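Local coordinates for pyroglutamyl-peptidase I (Fervidobacterium islandicum, PDB 6LTQ), which probably removes N-terminal pyroglutamate from peptides by hydrolysis, acting as a cysteine peptidase of a thermophilic, keratin-degrading bacterium, at residues Arg91-Ala96 / Phe178-Phe183; Asn120-Tyr125 / Val159-Leu164; Asn98-Lys103 / Glu113-Ile118. One frame throughout, in Å; residues are numbered along the deposited sequence.

Contact 1 (Arg91-Ala96 / Phe178-Phe183); sequences RLERVA and FVHLPF
E93 turns CG beside its backbone N and bends again at chi2 (-70°), which brings its carboxylate to the ND1 edge of the H180 imidazole; R91, extended through its first two torsions and bent at chi3, brings NE to the same carboxylate oxygen, E93 OE2. The two strands, 90-97 and 175-181, are antiparallel neighbours in the central mixed sheet of this alpha/beta fold. R91 and H180 form a hydrogen-bonded pair: H180 N donates to R91 O at 2.8 Å, and R91 N to H180 O at 3.0 Å. Further along, E93 N donates to F178 O.

E93 OE2 is the polar centre. H180 ND1 gives it a bond of 2.7 Å that is nearly straight, 172° at the hydrogen, and the oxygen lies at the edge of the imidazole, in the ring plane. Carboxylate and ring are turned 86° against each other. R91 NE makes a salt bridge to the same OE2 at 2.6 Å, arriving on its syn side, whereas ND1 comes from the anti side, both tilted well out of the carboxylate plane and from opposite faces of it. This double grip limits the rotation of the carboxylate, and S148 OG holds OE1. F178 CE1 sits 3.4 Å above one face of the H180 ring, toward its rim.

H180 NE2 bonds to the sulfonic acid of the oxidised cysteine at position 156. Carboxylate, imidazole and cysteine thus stand in a row, consistent with the active-site order of cysteine peptidases. The other face of the strand pair is apolar: L92 reaches helix 131-140 and V179 packs on strand 77-83, while their side chains lie side by side with L92 CD2 at 3.9 Å from V179 CG2.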
ATOM      1  N   ARG D  91       4.877  12.486  10.000  1.00 10.53           N
ATOM      2  CA  ARG D  91       5.223  11.203  10.604  1.00 12.48           C
ATOM      3  C   ARG D  91       6.110  11.447  11.828  1.00 12.52           C
ATOM      4  O   ARG D  91       7.328  11.646  11.709  1.00 12.68           O
ATOM      5  CB  ARG D  91       5.888  10.310   9.566  1.00 13.63           C
ATOM      6  CG  ARG D  91       6.353   8.972  10.081  1.00 14.23           C
ATOM      7  CD  ARG D  91       6.767   8.085   8.923  1.00 16.35           C
ATOM      8  NE  ARG D  91       7.833   7.160   9.291  1.00 18.09           N
ATOM      9  CZ  ARG D  91       8.283   6.197   8.493  1.00 33.98           C
ATOM     10  NH1 ARG D  91       9.272   5.409   8.902  1.00 41.14           N
ATOM     11  NH2 ARG D  91       7.732   6.014   7.288  1.00 26.91           N
ATOM     12  N   LEU D  92       5.488  11.428  12.995  1.00 12.05           N
ATOM     13  CA  LEU D  92       6.173  11.705  14.249  1.00 13.86           C
ATOM     14  C   LEU D  92       6.837  10.429  14.751  1.00 14.89           C
ATOM     15  O   LEU D  92       6.158   9.426  15.017  1.00 12.23           O
ATOM     16  CB  LEU D  92       5.176  12.243  15.275  1.00  7.81           C
ATOM     17  CG  LEU D  92       4.354  13.384  14.676  1.00 16.10           C
ATOM     18  CD1 LEU D  92       3.087  13.571  15.449  1.00 16.92           C
ATOM     19  CD2 LEU D  92       5.162  14.701  14.659  1.00 17.43           C
ATOM     20  N   GLU D  93       8.158  10.467  14.888  1.00  9.94           N
ATOM     21  CA  GLU D  93       8.937   9.276  15.211  1.00 10.68           C
ATOM     22  C   GLU D  93       9.145   9.158  16.717  1.00 20.55           C
ATOM     23  O   GLU D  93       9.704  10.059  17.354  1.00 14.32           O
ATOM     24  CB  GLU D  93      10.276   9.313  14.480  1.00 12.55           C
ATOM     25  CG  GLU D  93      10.138   9.307  12.963  1.00 15.96           C
ATOM     26  CD  GLU D  93       9.649   7.972  12.392  1.00 19.37           C
ATOM     27  OE1 GLU D  93       9.408   7.011  13.168  1.00 13.42           O
ATOM     28  OE2 GLU D  93       9.552   7.874  11.146  1.00 17.16           O
ATOM     29  N   ARG D  94       8.727   8.030  17.283  1.00 14.34           N
ATOM     30  CA  ARG D  94       8.834   7.844  18.717  1.00 12.92           C
ATOM     31  C   ARG D  94      10.096   7.112  19.136  1.00  9.08           C
ATOM     32  O   ARG D  94      10.477   7.204  20.313  1.00 15.46           O
ATOM     33  CB  ARG D  94       7.608   7.070  19.231  1.00 13.19           C
ATOM     34  CG  ARG D  94       7.413   7.131  20.726  1.00 20.38           C
ATOM     35  CD  ARG D  94       6.054   6.660  21.136  1.00 15.26           C
ATOM     36  NE  ARG D  94       5.777   6.992  22.535  1.00 24.80           N
ATOM     37  CZ  ARG D  94       4.604   6.817  23.133  1.00 19.69           C
ATOM     38  NH1 ARG D  94       3.576   6.304  22.463  1.00 24.79           N
ATOM     39  NH2 ARG D  94       4.455   7.171  24.407  1.00 35.40           N
ATOM     40  N   VAL D  95      10.723   6.355  18.232  1.00 11.88           N
ATOM     41  CA  VAL D  95      11.770   5.394  18.587  1.00 12.81           C
ATOM     42  C   VAL D  95      13.005   5.654  17.743  1.00 14.23           C
ATOM     43  O   VAL D  95      12.910   5.739  16.511  1.00 16.04           O
ATOM     44  CB  VAL D  95      11.313   3.937  18.365  1.00 17.85           C
ATOM     45  CG1 VAL D  95      12.472   2.961  18.621  1.00 15.26           C
ATOM     46  CG2 VAL D  95      10.126   3.611  19.236  1.00 14.84           C
ATOM     47  N   ALA D  96      14.173   5.726  18.396  1.00 12.63           N
ATOM     48  CA  ALA D  96      15.458   5.757  17.708  1.00 16.22           C
ATOM     49  C   ALA D  96      16.265   4.551  18.156  1.00 12.00           C
ATOM     50  O   ALA D  96      16.370   4.294  19.355  1.00 15.69           O
ATOM     51  CB  ALA D  96      16.222   7.062  18.010  1.00 14.96           C
ATOM     52  N   PHE D 178      11.943  13.620  16.391  1.00 14.14           N
ATOM     53  CA  PHE D 178      12.209  13.554  14.959  1.00 15.94           C
ATOM     54  C   PHE D 178      10.882  13.548  14.209  1.00 16.86           C
ATOM     55  O   PHE D 178       9.966  12.803  14.569  1.00 14.13           O
ATOM     56  CB  PHE D 178      13.039  12.326  14.576  1.00 15.66           C
ATOM     57  CG  PHE D 178      13.647  12.450  13.219  1.00 18.99           C
ATOM     58  CD1 PHE D 178      12.866  12.300  12.071  1.00 13.84           C
ATOM     59  CD2 PHE D 178      14.977  12.799  13.074  1.00 19.82           C
ATOM     60  CE1 PHE D 178      13.410  12.479  10.810  1.00 17.33           C
ATOM     61  CE2 PHE D 178      15.525  12.972  11.818  1.00 15.55           C
ATOM     62  CZ  PHE D 178      14.745  12.818  10.687  1.00 17.36           C
ATOM     63  N   VAL D 179      10.775  14.382  13.180  1.00 11.61           N
ATOM     64  CA  VAL D 179       9.559  14.500  12.369  1.00 14.74           C
ATOM     65  C   VAL D 179       9.936  14.131  10.940  1.00 16.68           C
ATOM     66  O   VAL D 179      10.770  14.804  10.318  1.00 15.27           O
ATOM     67  CB  VAL D 179       8.940  15.902  12.442  1.00 18.55           C
ATOM     68  CG1 VAL D 179       7.644  15.945  11.620  1.00 13.39           C
ATOM     69  CG2 VAL D 179       8.641  16.282  13.892  1.00 13.14           C
ATOM     70  N   HIS D 180       9.444  12.986  10.471  1.00 12.48           N
ATOM     71  CA  HIS D 180       9.552  12.623   9.072  1.00 12.19           C
ATOM     72  C   HIS D 180       8.469  13.297   8.243  1.00 14.18           C
ATOM     73  O   HIS D 180       7.330  13.469   8.686  1.00 15.41           O
ATOM     74  CB  HIS D 180       9.489  11.109   8.896  1.00 14.61           C
ATOM     75  CG  HIS D 180      10.839  10.462   8.823  1.00 18.55           C
ATOM     76  ND1 HIS D 180      11.171   9.344   9.554  1.00 21.72           N
ATOM     77  CD2 HIS D 180      11.956  10.802   8.129  1.00 19.15           C
ATOM     78  CE1 HIS D 180      12.419   8.995   9.287  1.00 20.44           C
ATOM     79  NE2 HIS D 180      12.923   9.870   8.434  1.00 22.76           N
ATOM     80  N   LEU D 181       8.827  13.619   6.998  1.00 16.61           N
ATOM     81  CA  LEU D 181       8.023  14.447   6.120  1.00 12.84           C
ATOM     82  C   LEU D 181       7.764  13.753   4.785  1.00 11.96           C
ATOM     83  O   LEU D 181       8.660  13.081   4.239  1.00 12.72           O
ATOM     84  CB  LEU D 181       8.728  15.793   5.836  1.00 11.76           C
ATOM     85  CG  LEU D 181       9.105  16.603   7.068  1.00 17.41           C
ATOM     86  CD1 LEU D 181      10.145  17.682   6.654  1.00 17.76           C
ATOM     87  CD2 LEU D 181       7.858  17.225   7.689  1.00 15.30           C
ATOM     88  N   PRO D 182       6.564  13.936   4.232  1.00 15.30           N
ATOM     89  CA  PRO D 182       6.281  13.423   2.885  1.00 12.58           C
ATOM     90  C   PRO D 182       7.177  14.070   1.841  1.00 15.89           C
ATOM     91  O   PRO D 182       7.746  15.140   2.054  1.00 12.88           O
ATOM     92  CB  PRO D 182       4.810  13.826   2.645  1.00 12.29           C
ATOM     93  CG  PRO D 182       4.208  13.987   4.033  1.00 14.80           C
ATOM     94  CD  PRO D 182       5.372  14.525   4.881  1.00 14.58           C
ATOM     95  N   PHE D 183       7.283  13.405   0.692  1.00 13.99           N
ATOM     96  CA  PHE D 183       7.766  14.078  -0.511  1.00 13.59           C
ATOM     97  C   PHE D 183       6.982  15.365  -0.753  1.00 16.04           C
ATOM     98  O   PHE D 183       5.780  15.446  -0.474  1.00 12.39           O
ATOM     99  CB  PHE D 183       7.579  13.184  -1.729  1.00 13.41           C
ATOM    100  CG  PHE D 183       8.695  12.225  -1.979  1.00 15.61           C
ATOM    101  CD1 PHE D 183      10.022  12.607  -1.833  1.00 16.15           C
ATOM    102  CD2 PHE D 183       8.413  10.956  -2.419  1.00 14.66           C
ATOM    103  CE1 PHE D 183      11.042  11.722  -2.119  1.00 17.47           C
ATOM    104  CE2 PHE D 183       9.440  10.053  -2.699  1.00 21.88           C
ATOM    105  CZ  PHE D 183      10.750  10.444  -2.549  1.00 18.89           C
TER

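Contact 2 (Asn120-Tyr125 / Val159-Leu164); sequences NGPDAY and VYYYSL
Y161 leaves helix 158-170 toward the loop at P122 and strand residue Y125, CB holding CG anti to the backbone N (chi1 -178°), which extends the ring away from the helix axis. CD2 comes first against Y125 CD2. The next atom, CE2, lies 3.5 Å from Y125 CD2, at the edge of that ring and near its plane. The two planes meet at 57° with centroids 5.2 Å apart, an oblique pair. CZ passes close to P122 O, and the hydroxyl OH then donates to P122 O at 2.6 Å, in the carbonyl plane on a lone pair. The same OH lies close against the backbone of G121, 3.4 Å from G121 C. One helical turn further on, Y125 CB packs on L164 CB at 3.7 Å and L164 O lies 4.0 Å above the centre of the Y125 ring, while Y125 OH bonds to H165. A phenylalanine in place of Y161 would probably leave P122 O without this donor and the loop less firmly tied to the helix. Aromatic carbon thus packs between helix 158-170 and strand 124-126, and one short bond at the ring's end ties the loop to the helix, beside the backbone bond of D123 to N98.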
ATOM      1  N   ASN D 120      27.966  -0.117  23.107  1.00 41.69           N
ATOM      2  CA  ASN D 120      27.358  -0.340  24.416  1.00 46.75           C
ATOM      3  C   ASN D 120      26.449   0.811  24.851  1.00 47.55           C
ATOM      4  O   ASN D 120      26.277   1.057  26.050  1.00 44.26           O
ATOM      5  CB  ASN D 120      28.439  -0.598  25.474  1.00 56.38           C
ATOM      6  CG  ASN D 120      29.396  -1.707  25.061  1.00 65.04           C
ATOM      7  OD1 ASN D 120      30.586  -1.473  24.859  1.00 67.85           O
ATOM      8  ND2 ASN D 120      28.872  -2.925  24.927  1.00 60.60           N
ATOM      9  N   GLY D 121      25.846   1.526  23.902  1.00 36.47           N
ATOM     10  CA  GLY D 121      24.701   2.350  24.202  1.00 35.06           C
ATOM     11  C   GLY D 121      23.475   1.461  24.293  1.00 28.72           C
ATOM     12  O   GLY D 121      23.508   0.298  23.888  1.00 29.47           O
ATOM     13  N   PRO D 122      22.383   1.969  24.848  1.00 22.69           N
ATOM     14  CA  PRO D 122      21.150   1.174  24.876  1.00 26.06           C
ATOM     15  C   PRO D 122      20.711   0.814  23.460  1.00 20.71           C
ATOM     16  O   PRO D 122      21.083   1.463  22.478  1.00 19.39           O
ATOM     17  CB  PRO D 122      20.141   2.101  25.559  1.00 22.94           C
ATOM     18  CG  PRO D 122      20.977   3.168  26.233  1.00 28.69           C
ATOM     19  CD  PRO D 122      22.195   3.318  25.397  1.00 24.20           C
ATOM     20  N   ASP D 123      19.922  -0.261  23.358  1.00 17.07           N
ATOM     21  CA  ASP D 123      19.449  -0.712  22.049  1.00 20.19           C
ATOM     22  C   ASP D 123      18.593   0.347  21.352  1.00 17.78           C
ATOM     23  O   ASP D 123      18.616   0.457  20.116  1.00 17.40           O
ATOM     24  CB  ASP D 123      18.661  -2.018  22.205  1.00 16.08           C
ATOM     25  CG  ASP D 123      19.564  -3.211  22.487  1.00 24.77           C
ATOM     26  OD1 ASP D 123      20.794  -3.076  22.339  1.00 22.38           O
ATOM     27  OD2 ASP D 123      19.054  -4.290  22.853  1.00 16.30           O
ATOM     28  N   ALA D 124      17.850   1.136  22.120  1.00 15.47           N
ATOM     29  CA  ALA D 124      17.017   2.177  21.538  1.00 23.02           C
ATOM     30  C   ALA D 124      16.647   3.181  22.614  1.00 23.05           C
ATOM     31  O   ALA D 124      16.738   2.903  23.810  1.00 27.06           O
ATOM     32  CB  ALA D 124      15.745   1.608  20.899  1.00 18.88           C
ATOM     33  N   TYR D 125      16.225   4.357  22.163  1.00 16.57           N
ATOM     34  CA  TYR D 125      15.610   5.358  23.017  1.00 17.98           C
ATOM     35  C   TYR D 125      14.229   5.697  22.481  1.00 18.75           C
ATOM     36  O   TYR D 125      14.003   5.716  21.270  1.00 20.39           O
ATOM     37  CB  TYR D 125      16.429   6.667  23.084  1.00 21.73           C
ATOM     38  CG  TYR D 125      17.720   6.570  23.866  1.00 23.45           C
ATOM     39  CD1 TYR D 125      17.737   6.802  25.230  1.00 26.50           C
ATOM     40  CD2 TYR D 125      18.917   6.247  23.235  1.00 22.69           C
ATOM     41  CE1 TYR D 125      18.914   6.717  25.953  1.00 31.32           C
ATOM     42  CE2 TYR D 125      20.106   6.160  23.949  1.00 21.18           C
ATOM     43  CZ  TYR D 125      20.091   6.395  25.312  1.00 26.35           C
ATOM     44  OH  TYR D 125      21.264   6.321  26.039  1.00 27.89           O
ATOM     45  N   VAL D 159      20.953  10.385  13.601  1.00 22.00           N
ATOM     46  CA  VAL D 159      20.919  11.680  14.267  1.00 19.86           C
ATOM     47  C   VAL D 159      19.937  11.658  15.424  1.00 19.59           C
ATOM     48  O   VAL D 159      20.205  12.197  16.508  1.00 18.62           O
ATOM     49  CB  VAL D 159      20.566  12.771  13.233  1.00 26.78           C
ATOM     50  CG1 VAL D 159      19.993  13.993  13.903  1.00 22.78           C
ATOM     51  CG2 VAL D 159      21.782  13.105  12.385  1.00 21.02           C
ATOM     52  N   TYR D 160      18.779  11.015  15.226  1.00 21.43           N
ATOM     53  CA  TYR D 160      17.800  10.923  16.300  1.00 14.18           C
ATOM     54  C   TYR D 160      18.387  10.191  17.502  1.00 15.27           C
ATOM     55  O   TYR D 160      18.258  10.645  18.641  1.00 19.37           O
ATOM     56  CB  TYR D 160      16.529  10.207  15.807  1.00 11.54           C
ATOM     57  CG  TYR D 160      15.288  10.414  16.630  1.00 14.52           C
ATOM     58  CD1 TYR D 160      15.208  11.418  17.576  1.00 14.24           C
ATOM     59  CD2 TYR D 160      14.154   9.598  16.430  1.00 14.46           C
ATOM     60  CE1 TYR D 160      14.053  11.615  18.327  1.00 11.31           C
ATOM     61  CE2 TYR D 160      12.998   9.783  17.167  1.00 10.65           C
ATOM     62  CZ  TYR D 160      12.941  10.787  18.108  1.00 18.15           C
ATOM     63  OH  TYR D 160      11.783  10.966  18.818  1.00 15.46           O
ATOM     64  N   TYR D 161      18.997   9.030  17.263  1.00 13.79           N
ATOM     65  CA  TYR D 161      19.577   8.274  18.370  1.00 18.26           C
ATOM     66  C   TYR D 161      20.693   9.067  19.032  1.00 19.68           C
ATOM     67  O   TYR D 161      20.780   9.130  20.264  1.00 16.02           O
ATOM     68  CB  TYR D 161      20.092   6.921  17.882  1.00 18.49           C
ATOM     69  CG  TYR D 161      20.663   6.066  19.003  1.00 24.13           C
ATOM     70  CD1 TYR D 161      22.008   6.166  19.366  1.00 28.28           C
ATOM     71  CD2 TYR D 161      19.861   5.164  19.699  1.00 18.45           C
ATOM     72  CE1 TYR D 161      22.533   5.403  20.390  1.00 21.51           C
ATOM     73  CE2 TYR D 161      20.388   4.380  20.721  1.00 18.44           C
ATOM     74  CZ  TYR D 161      21.727   4.502  21.064  1.00 24.42           C
ATOM     75  OH  TYR D 161      22.254   3.727  22.103  1.00 21.53           O
ATOM     76  N   TYR D 162      21.530   9.712  18.219  1.00 20.58           N
ATOM     77  CA  TYR D 162      22.621  10.514  18.771  1.00 26.34           C
ATOM     78  C   TYR D 162      22.091  11.557  19.750  1.00 21.09           C
ATOM     79  O   TYR D 162      22.599  11.684  20.870  1.00 23.46           O
ATOM     80  CB  TYR D 162      23.417  11.172  17.638  1.00 24.19           C
ATOM     81  CG  TYR D 162      24.675  11.855  18.156  1.00 25.34           C
ATOM     82  CD1 TYR D 162      24.636  13.163  18.625  1.00 27.83           C
ATOM     83  CD2 TYR D 162      25.882  11.170  18.211  1.00 35.21           C
ATOM     84  CE1 TYR D 162      25.780  13.773  19.120  1.00 36.37           C
ATOM     85  CE2 TYR D 162      27.025  11.767  18.696  1.00 36.05           C
ATOM     86  CZ  TYR D 162      26.969  13.066  19.149  1.00 38.94           C
ATOM     87  OH  TYR D 162      28.116  13.648  19.637  1.00 40.49           O
ATOM     88  N   SER D 163      21.036  12.289  19.364  1.00 21.22           N
ATOM     89  CA  SER D 163      20.518  13.338  20.235  1.00 15.89           C
ATOM     90  C   SER D 163      19.864  12.772  21.486  1.00 27.71           C
ATOM     91  O   SER D 163      20.046  13.320  22.581  1.00 23.43           O
ATOM     92  CB  SER D 163      19.518  14.240  19.485  1.00 16.52           C
ATOM     93  OG  SER D 163      20.183  15.046  18.515  1.00 25.26           O
ATOM     94  N   LEU D 164      19.082  11.687  21.358  1.00 16.07           N
ATOM     95  CA  LEU D 164      18.458  11.141  22.557  1.00 19.64           C
ATOM     96  C   LEU D 164      19.501  10.510  23.481  1.00 12.22           C
ATOM     97  O   LEU D 164      19.357  10.578  24.706  1.00 21.97           O
ATOM     98  CB  LEU D 164      17.361  10.130  22.177  1.00 21.89           C
ATOM     99  CG  LEU D 164      16.035  10.736  21.650  1.00 17.87           C
ATOM    100  CD1 LEU D 164      15.092   9.628  21.072  1.00 15.02           C
ATOM    101  CD2 LEU D 164      15.294  11.487  22.710  1.00 18.53           C
TER

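Contact 3 (Asn98-Lys103 / Glu113-Ile118)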
ATOM      1  N   ASN D  98      19.787   1.895  18.012  1.00 20.65           N
ATOM      2  CA  ASN D  98      21.252   1.959  17.987  1.00 19.58           C
ATOM      3  C   ASN D  98      21.818   1.119  16.840  1.00 24.10           C
ATOM      4  O   ASN D  98      22.513   0.122  17.038  1.00 23.44           O
ATOM      5  CB  ASN D  98      21.796   1.501  19.332  1.00 23.74           C
ATOM      6  CG  ASN D  98      23.295   1.738  19.472  1.00 30.70           C
ATOM      7  OD1 ASN D  98      23.903   2.451  18.675  1.00 20.91           O
ATOM      8  ND2 ASN D  98      23.889   1.132  20.487  1.00 26.12           N
ATOM      9  N   LEU D  99      21.534   1.552  15.607  1.00 20.24           N
ATOM     10  CA  LEU D  99      21.899   0.731  14.459  1.00 21.30           C
ATOM     11  C   LEU D  99      22.015   1.571  13.201  1.00 23.89           C
ATOM     12  O   LEU D  99      21.108   2.346  12.895  1.00 17.87           O
ATOM     13  CB  LEU D  99      20.851  -0.378  14.222  1.00 18.81           C
ATOM     14  CG  LEU D  99      21.337  -1.489  13.300  1.00 26.04           C
ATOM     15  CD1 LEU D  99      22.420  -2.285  14.027  1.00 32.16           C
ATOM     16  CD2 LEU D  99      20.192  -2.401  12.857  1.00 29.35           C
ATOM     17  N   LEU D 100      23.105   1.378  12.459  1.00 19.12           N
ATOM     18  CA  LEU D 100      23.226   1.827  11.079  1.00 21.74           C
ATOM     19  C   LEU D 100      23.107   0.617  10.171  1.00 24.37           C
ATOM     20  O   LEU D 100      23.907  -0.321  10.272  1.00 31.29           O
ATOM     21  CB  LEU D 100      24.556   2.536  10.835  1.00 23.37           C
ATOM     22  CG  LEU D 100      24.953   3.556  11.888  1.00 23.97           C
ATOM     23  CD1 LEU D 100      26.426   3.932  11.713  1.00 36.12           C
ATOM     24  CD2 LEU D 100      24.084   4.791  11.792  1.00 23.64           C
ATOM     25  N   ASP D 101      22.145   0.652   9.253  1.00 25.21           N
ATOM     26  CA  ASP D 101      21.951  -0.494   8.370  1.00 33.62           C
ATOM     27  C   ASP D 101      21.198  -0.050   7.126  1.00 31.08           C
ATOM     28  O   ASP D 101      20.001   0.246   7.200  1.00 32.36           O
ATOM     29  CB  ASP D 101      21.195  -1.597   9.086  1.00 24.92           C
ATOM     30  CG  ASP D 101      21.265  -2.901   8.345  1.00 40.85           C
ATOM     31  OD1 ASP D 101      22.396  -3.368   8.121  1.00 36.53           O
ATOM     32  OD2 ASP D 101      20.209  -3.447   7.964  1.00 40.80           O
ATOM     33  N   SER D 102      21.881  -0.062   5.986  1.00 30.48           N
ATOM     34  CA  SER D 102      21.215   0.172   4.713  1.00 27.90           C
ATOM     35  C   SER D 102      22.123  -0.305   3.590  1.00 30.52           C
ATOM     36  O   SER D 102      23.350  -0.261   3.703  1.00 30.35           O
ATOM     37  CB  SER D 102      20.866   1.657   4.526  1.00 20.66           C
ATOM     38  OG  SER D 102      20.334   1.902   3.236  1.00 34.06           O
ATOM     39  N   LYS D 103      21.510  -0.804   2.523  1.00 32.11           N
ATOM     40  CA  LYS D 103      22.299  -1.136   1.351  1.00 29.89           C
ATOM     41  C   LYS D 103      22.673   0.113   0.577  1.00 39.34           C
ATOM     42  O   LYS D 103      23.610   0.072  -0.227  1.00 37.15           O
ATOM     43  CB  LYS D 103      21.575  -2.119   0.418  1.00 37.80           C
ATOM     44  CG  LYS D 103      21.218  -3.510   0.972  1.00 37.74           C
ATOM     45  CD  LYS D 103      20.170  -3.458   2.080  1.00 65.52           C
ATOM     46  CE  LYS D 103      19.046  -2.486   1.738  1.00 72.45           C
ATOM     47  NZ  LYS D 103      18.102  -2.269   2.862  1.00 65.97           N
ATOM     48  N   GLU D 113      26.315  -1.514   7.354  1.00 34.03           N
ATOM     49  CA  GLU D 113      25.423  -2.658   7.514  1.00 42.80           C
ATOM     50  C   GLU D 113      25.629  -3.226   8.908  1.00 38.09           C
ATOM     51  O   GLU D 113      26.703  -3.752   9.216  1.00 35.98           O
ATOM     52  CB  GLU D 113      25.661  -3.712   6.432  1.00 47.07           C
ATOM     53  CG  GLU D 113      24.869  -3.467   5.129  1.00 57.50           C
ATOM     54  CD  GLU D 113      23.372  -3.769   5.252  1.00 74.20           C
ATOM     55  OE1 GLU D 113      22.977  -4.939   5.047  1.00111.32           O
ATOM     56  OE2 GLU D 113      22.582  -2.830   5.507  1.00 76.16           O
ATOM     57  N   ASP D 114      24.614  -3.061   9.755  1.00 38.55           N
ATOM     58  CA  ASP D 114      24.564  -3.636  11.099  1.00 37.15           C
ATOM     59  C   ASP D 114      25.679  -3.108  11.999  1.00 36.66           C
ATOM     60  O   ASP D 114      26.380  -3.865  12.670  1.00 41.35           O
ATOM     61  CB  ASP D 114      24.578  -5.161  11.044  1.00 39.70           C
ATOM     62  CG  ASP D 114      23.183  -5.744  10.985  1.00 44.23           C
ATOM     63  OD1 ASP D 114      23.064  -6.971  10.821  1.00 49.11           O
ATOM     64  OD2 ASP D 114      22.210  -4.965  11.097  1.00 37.51           O
ATOM     65  N   VAL D 115      25.802  -1.792  12.055  1.00 35.72           N
ATOM     66  CA  VAL D 115      26.814  -1.132  12.865  1.00 41.96           C
ATOM     67  C   VAL D 115      26.108  -0.420  14.005  1.00 39.18           C
ATOM     68  O   VAL D 115      25.136   0.310  13.779  1.00 39.49           O
ATOM     69  CB  VAL D 115      27.626  -0.133  12.021  1.00 41.61           C
ATOM     70  CG1 VAL D 115      28.749   0.495  12.841  1.00 45.87           C
ATOM     71  CG2 VAL D 115      28.158  -0.811  10.778  1.00 34.48           C
ATOM     72  N   SER D 116      26.604  -0.615  15.223  1.00 27.62           N
ATOM     73  CA  SER D 116      26.113   0.179  16.339  1.00 31.85           C
ATOM     74  C   SER D 116      26.450   1.643  16.102  1.00 36.04           C
ATOM     75  O   SER D 116      27.461   1.975  15.475  1.00 38.71           O
ATOM     76  CB  SER D 116      26.732  -0.275  17.659  1.00 36.02           C
ATOM     77  OG  SER D 116      26.169  -1.491  18.100  1.00 36.41           O
ATOM     78  N   ILE D 117      25.579   2.524  16.587  1.00 34.51           N
ATOM     79  CA  ILE D 117      25.892   3.950  16.594  1.00 40.93           C
ATOM     80  C   ILE D 117      26.817   4.282  17.755  1.00 42.38           C
ATOM     81  O   ILE D 117      27.886   4.875  17.569  1.00 45.53           O
ATOM     82  CB  ILE D 117      24.596   4.781  16.657  1.00 30.41           C
ATOM     83  CG1 ILE D 117      23.727   4.516  15.426  1.00 25.58           C
ATOM     84  CG2 ILE D 117      24.907   6.263  16.826  1.00 30.17           C
ATOM     85  CD1 ILE D 117      22.349   5.170  15.513  1.00 19.34           C
ATOM     86  N   ILE D 118      26.418   3.893  18.961  1.00 34.99           N
ATOM     87  CA  ILE D 118      27.184   4.101  20.182  1.00 26.74           C
ATOM     88  C   ILE D 118      27.466   2.733  20.772  1.00 44.54           C
ATOM     89  O   ILE D 118      26.543   2.052  21.238  1.00 38.29           O
ATOM     90  CB  ILE D 118      26.432   4.980  21.186  1.00 32.44           C
ATOM     91  CG1 ILE D 118      26.247   6.380  20.611  1.00 32.58           C
ATOM     92  CG2 ILE D 118      27.119   4.957  22.558  1.00 32.99           C
ATOM     93  CD1 ILE D 118      27.531   7.037  20.191  1.00 35.40           C
TER
HETATM   94  O   HOH W   1      23.487  -1.741  18.582  1.00 27.92           O
HETATM   95  O   HOH W   2      20.272  -3.415   5.170  1.00 47.50           O
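N98 OD1 accepts two backbone N-H groups, from I117 at 2.7 Å and from I118 at 2.9 Å, the second nearly straight at 165° and the first more bent. The amide's other branch, ND2, donates to I118 O at 2.9 Å, with that oxygen in the amide plane. Three bonds therefore fix the rotation of one buried side chain and hold the end of 113-118 against the start of 98-103.

The segments run roughly antiparallel as two arms of the long loop between strands 90-97 and 124-126. A single hydrogen-bonded bridge joins them: L100 N donates to V115 O at 2.6 Å, and V115 N to L100 O at 3.0 Å. Both D114 and V115 face L100, a G1 beta bulge, and D114 accordingly has a positive phi of 63°. Beside the bridge L100 crosses I117 at about a right angle, CD2 lying 3.7 Å from I117 CG1. A water links N98 O, to which it donates at 2.6 Å, with S116 OG.

Toward the other end acidic groups crowd together. D101 OD1 is 2.7 Å from E113 OE2, their carboxylate planes only 21° apart, and D114 OD2 is close by. A second water donates to D101 OD2 and is also near E113 OE2. Across the subunit interface, K132 of the second subunit makes a salt bridge with D101 OD2, and R94 of that subunit with D114 OD2. Such closeness of like charges is likely to raise the proton affinity of one carboxylate, and the basic residues of the second subunit would probably offset part of the remaining charge, so that the acidic end of the loop probably depends on the assembly for its balance.

From the N terminus, strand 90-97 supplies the first segment of contact 1 and runs straight into contact 3, where 98-103 meets 113-118 and closes a short hairpin-like loop over nine residues. Contact 2 opens only after that: 120-125, leading into strand 124-126, meets helix 158-170. The chain then leaves the helix for strand 175-181, and contact 1 closes. Contacts 3 and 2 thus stand in series, both nested in the loop of contact 1. Contacts 2 and 3 meet where N98 N approaches D123 O, and contact 2 reaches contact 1 where Y160 OH approaches E93 O. The central sheet, the helix and the loop at the subunit interface are joined in this way.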